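Local coordinates for protein SnoK (Streptomyces nogalater, PDB 5EPA) that acts as a non-heme iron, 2-oxoglutarate-dependent carbocyclase in the biosynthesis of nogalamycin, at residues L139-L144 and V239-D244; A245-G250 and L259-P264. All coordinates share one frame; numbering follows the deposited sequence.

In the fold
Shortly after H133 and D135, two of the iron ligands, the chain runs through 139-144. Interaction 1 brings this segment against the end of strand 233-242, closing a loop of 94 residues that carries the third iron ligand, H222, and strands of both larger sheets. Interaction 2 follows directly in the chain, where 245-250 is met by 259-264 across a short loop of eight residues. The two closures are therefore in series, neither nested nor crossed. They are joined through the small antiparallel pair of strands 141-142 and 246-247, where P140 and R248, and N142 and T246, share backbone hydrogen bonds. The surface turn of interaction 2 is thereby linked, through 139-144, to the iron-bearing core.

Interaction 1 of 2, residues L139-L144 and V239-D244; sequences LPLNEL and VYMDAD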
# COMPACT_ATOMS: atom_id res chain seq x y z
N LEU A 139 2.86 10.64 -1.56
CA LEU A 139 1.97 10.65 -2.73
C LEU A 139 1.93 12.03 -3.34
O LEU A 139 1.74 13.02 -2.65
CB LEU A 139 0.55 10.26 -2.34
CG LEU A 139 0.35 8.76 -2.07
CD1 LEU A 139 -0.99 8.52 -1.41
CD2 LEU A 139 0.46 7.90 -3.32
N PRO A 140 2.16 12.12 -4.66
CA PRO A 140 2.24 13.42 -5.36
C PRO A 140 0.85 13.92 -5.72
O PRO A 140 0.54 14.19 -6.89
CB PRO A 140 3.06 13.08 -6.59
CG PRO A 140 2.64 11.66 -6.91
CD PRO A 140 2.39 10.99 -5.58
N LEU A 141 0.01 14.06 -4.69
CA LEU A 141 -1.39 14.36 -4.84
C LEU A 141 -1.86 15.43 -3.87
O LEU A 141 -1.29 15.59 -2.81
CB LEU A 141 -2.24 13.13 -4.60
CG LEU A 141 -1.90 11.91 -5.44
CD1 LEU A 141 -2.76 10.77 -4.99
CD2 LEU A 141 -2.13 12.14 -6.93
N ASN A 142 -2.85 16.21 -4.31
CA ASN A 142 -3.60 17.08 -3.45
C ASN A 142 -4.87 16.39 -3.16
O ASN A 142 -5.25 15.43 -3.84
CB ASN A 142 -4.05 18.36 -4.11
CG ASN A 142 -2.92 19.29 -4.37
OD1 ASN A 142 -2.19 19.62 -3.44
ND2 ASN A 142 -2.79 19.78 -5.63
N GLU A 143 -5.56 16.91 -2.16
CA GLU A 143 -6.99 16.65 -2.06
C GLU A 143 -7.25 15.25 -1.50
O GLU A 143 -8.22 14.54 -1.89
CB GLU A 143 -7.64 16.88 -3.43
CG GLU A 143 -8.92 17.58 -3.25
CD GLU A 143 -8.75 18.98 -2.69
OE1 GLU A 143 -7.90 19.78 -3.16
OE2 GLU A 143 -9.52 19.30 -1.76
N LEU A 144 -6.39 14.83 -0.57
CA LEU A 144 -6.62 13.48 -0.01
C LEU A 144 -7.49 13.47 1.18
O LEU A 144 -7.34 14.28 2.12
CB LEU A 144 -5.41 12.55 0.23
CG LEU A 144 -4.45 12.61 -0.95
CD1 LEU A 144 -3.30 11.65 -0.73
CD2 LEU A 144 -5.18 12.30 -2.25
N VAL A 239 -2.71 1.41 -4.50
CA VAL A 239 -3.18 2.67 -3.90
C VAL A 239 -4.43 3.09 -4.60
O VAL A 239 -4.43 3.30 -5.82
CB VAL A 239 -2.13 3.76 -4.01
CG1 VAL A 239 -2.66 5.05 -3.47
CG2 VAL A 239 -0.87 3.37 -3.26
N TYR A 240 -5.53 3.13 -3.85
CA TYR A 240 -6.81 3.62 -4.34
C TYR A 240 -7.00 5.05 -3.83
O TYR A 240 -7.11 5.28 -2.63
CB TYR A 240 -7.95 2.74 -3.84
CG TYR A 240 -7.94 1.30 -4.34
CD1 TYR A 240 -8.36 1.00 -5.62
CD2 TYR A 240 -7.55 0.28 -3.54
CE1 TYR A 240 -8.36 -0.28 -6.09
CE2 TYR A 240 -7.54 -1.03 -3.99
CZ TYR A 240 -7.94 -1.32 -5.26
OH TYR A 240 -7.95 -2.62 -5.73
N MET A 241 -6.98 6.01 -4.76
CA MET A 241 -7.05 7.39 -4.40
C MET A 241 -8.46 7.91 -4.50
O MET A 241 -9.30 7.33 -5.18
CB MET A 241 -6.11 8.21 -5.27
CG MET A 241 -6.49 8.26 -6.76
SD MET A 241 -5.28 9.14 -7.75
CE MET A 241 -5.90 8.71 -9.39
N ASP A 242 -8.72 9.01 -3.85
CA ASP A 242 -9.95 9.75 -4.02
C ASP A 242 -10.18 9.99 -5.52
O ASP A 242 -9.25 10.36 -6.26
CB ASP A 242 -9.86 11.08 -3.29
CG ASP A 242 -9.66 10.90 -1.76
OD1 ASP A 242 -10.69 10.80 -1.05
OD2 ASP A 242 -8.51 10.89 -1.25
N ALA A 243 -11.42 9.81 -5.98
CA ALA A 243 -11.72 9.87 -7.41
C ALA A 243 -11.52 11.24 -8.07
O ALA A 243 -11.49 11.34 -9.30
CB ALA A 243 -13.13 9.38 -7.66
N ASP A 244 -11.40 12.28 -7.26
CA ASP A 244 -11.19 13.65 -7.76
C ASP A 244 -9.80 14.16 -7.37
O ASP A 244 -9.53 15.35 -7.41
CB ASP A 244 -12.27 14.61 -7.22
CG ASP A 244 -12.25 14.75 -5.67
OD1 ASP A 244 -11.44 14.09 -4.97
OD2 ASP A 244 -13.03 15.55 -5.13
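D242 turns its side chain against the backbone of E143 and L144. With CG opposite the carbonyl carbon (chi1 -62°), D242 CB starts out 4.1 Å from E143 O, and CG lies beside the same oxygen at 3.9 Å. At the tip, OD2 reaches to 3.4 Å from L144 CA, while L144 CD2 flanks it at 3.8 Å. The polar partners of the D242 carboxylate follow L144 in the chain: S145 N and T147 OG1 bond to OD2, and A146 N to OD1. A carboxylate suits this buried place because it can take all these donors at once, which probably offsets the nearness of the E143 carbonyl. This grip lies beside the start of strand 148-153, the antiparallel neighbour of strand 233-242 in the large sheet of the cupin-type (double-stranded beta-helix) fold. Earlier in strand 233-242, M241 meets L141, SD resting 4.1 Å from L141 CD1, the two side chains crossing at about a right angle. M241 extends fully beyond CG; its long unbranched chain carries the sulfur to L141, and the same side chain also touches Y115 and L265. Nearer the active site, V239 CG1 touches L139 CD2 at 4.2 Å. The V239 side chain lies about 6 Å from the bound 2-oxoglutarate, where a compact residue probably suits the limited room, and the L139 side chain lies about 5 Å from that of the iron ligand D135.

Interaction 2 of 2, residues A245-G250 and L259-P264; sequences ATYRPG and LSPGDP
Two backbone hydrogen bonds pair Y247 with the turn S260-D263, beside a single beta bridge between T246 and P264. Y247 N donates to D263 O at 2.8 Å with a moderate bend of 148°, and G262 N donates almost straight (172°) to Y247 O at 2.9 Å. The D263 carbonyl is used twice, since T246 CA also comes to 3.3 Å from D263 O in a CA-H...O contact. The turn is of type II, with P261 and G262 at its corners; at the positive phi of G262 a CB would be jammed against the carbonyl O of P261, so glycine fits this corner. S260 N further bonds D263 OD2 from above the carboxylate plane. Outward lies the Y247 ring, its CG opposite the backbone N (chi1 168°), which carries it alongside the turn, edge toward S260. CD2 comes to 3.5 Å from S260 O and 3.9 Å from L259 CB, while P249 N lies over one face, offset toward the rim. Beyond the ring, Y247 OH bonds D253. Replacing Y247 with alanine would probably open a gap beside L259 and P261 and leave D253 without its hydroxyl mate. Outermost, P249 and P261 cross at about a right angle, CG to CG 3.9 Å. The two cross-segment bonds use backbone atoms alone, so the side chains probably matter by shaping the turn and packing against it.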
# COMPACT_ATOMS: atom_id res chain seq x y z
N ALA A 245 -8.88 13.25 -7.06
CA ALA A 245 -7.49 13.63 -6.78
C ALA A 245 -6.79 14.35 -7.91
O ALA A 245 -7.03 14.05 -9.08
CB ALA A 245 -6.68 12.41 -6.44
N THR A 246 -5.97 15.33 -7.56
CA THR A 246 -5.21 16.12 -8.52
C THR A 246 -3.72 16.03 -8.26
O THR A 246 -3.29 15.60 -7.17
CB THR A 246 -5.61 17.59 -8.49
OG1 THR A 246 -5.33 18.15 -7.22
CG2 THR A 246 -7.10 17.78 -8.85
N TYR A 247 -2.93 16.44 -9.27
CA TYR A 247 -1.47 16.28 -9.25
C TYR A 247 -0.75 17.39 -8.45
O TYR A 247 -1.07 18.57 -8.55
CB TYR A 247 -0.89 16.22 -10.65
CG TYR A 247 0.60 16.35 -10.71
CD1 TYR A 247 1.42 15.54 -9.95
CD2 TYR A 247 1.19 17.30 -11.51
CE1 TYR A 247 2.79 15.68 -9.97
CE2 TYR A 247 2.56 17.45 -11.56
CZ TYR A 247 3.35 16.64 -10.77
OH TYR A 247 4.71 16.79 -10.86
N ARG A 248 0.13 16.95 -7.56
CA ARG A 248 0.93 17.87 -6.74
C ARG A 248 2.38 17.45 -6.79
O ARG A 248 2.69 16.33 -6.35
CB ARG A 248 0.46 17.82 -5.27
CG ARG A 248 1.15 18.85 -4.41
CD ARG A 248 0.88 18.63 -2.94
NE ARG A 248 1.48 19.71 -2.16
CZ ARG A 248 1.23 19.94 -0.87
NH1 ARG A 248 0.45 19.12 -0.15
NH2 ARG A 248 1.81 20.99 -0.29
N PRO A 249 3.26 18.33 -7.28
CA PRO A 249 4.63 17.94 -7.49
C PRO A 249 5.31 17.52 -6.21
O PRO A 249 5.07 18.09 -5.14
CB PRO A 249 5.30 19.20 -8.00
CG PRO A 249 4.22 19.90 -8.70
CD PRO A 249 2.98 19.64 -7.88
N GLY A 250 6.09 16.46 -6.33
CA GLY A 250 6.74 15.91 -5.16
C GLY A 250 7.68 14.82 -5.51
O GLY A 250 7.90 14.52 -6.69
N LEU A 259 1.70 15.65 -16.87
CA LEU A 259 0.69 16.46 -16.16
C LEU A 259 1.22 17.81 -15.67
O LEU A 259 2.41 17.97 -15.41
CB LEU A 259 0.12 15.71 -14.96
CG LEU A 259 -0.51 14.35 -15.19
CD1 LEU A 259 -0.95 13.83 -13.84
CD2 LEU A 259 -1.69 14.41 -16.13
N SER A 260 0.31 18.76 -15.52
CA SER A 260 0.60 20.04 -14.88
C SER A 260 0.01 20.06 -13.47
O SER A 260 -1.01 19.42 -13.21
CB SER A 260 -0.01 21.19 -15.68
OG SER A 260 0.53 21.28 -16.96
N PRO A 261 0.63 20.81 -12.56
CA PRO A 261 0.09 20.92 -11.20
C PRO A 261 -1.39 21.26 -11.16
O PRO A 261 -1.84 22.15 -11.89
CB PRO A 261 0.89 22.08 -10.60
CG PRO A 261 2.20 22.02 -11.31
CD PRO A 261 1.94 21.48 -12.69
N GLY A 262 -2.14 20.54 -10.33
CA GLY A 262 -3.58 20.75 -10.22
C GLY A 262 -4.42 19.97 -11.23
O GLY A 262 -5.63 19.93 -11.12
N ASP A 263 -3.77 19.37 -12.23
CA ASP A 263 -4.48 18.55 -13.19
C ASP A 263 -5.09 17.32 -12.48
O ASP A 263 -4.46 16.70 -11.65
CB ASP A 263 -3.57 18.03 -14.32
CG ASP A 263 -3.32 19.05 -15.40
OD1 ASP A 263 -3.86 20.17 -15.34
OD2 ASP A 263 -2.54 18.71 -16.32
N PRO A 264 -6.31 16.96 -12.89
CA PRO A 264 -6.89 15.77 -12.35
C PRO A 264 -6.20 14.53 -12.92
O PRO A 264 -5.75 14.57 -14.06
CB PRO A 264 -8.34 15.85 -12.78
CG PRO A 264 -8.33 16.65 -14.02
CD PRO A 264 -7.20 17.61 -13.89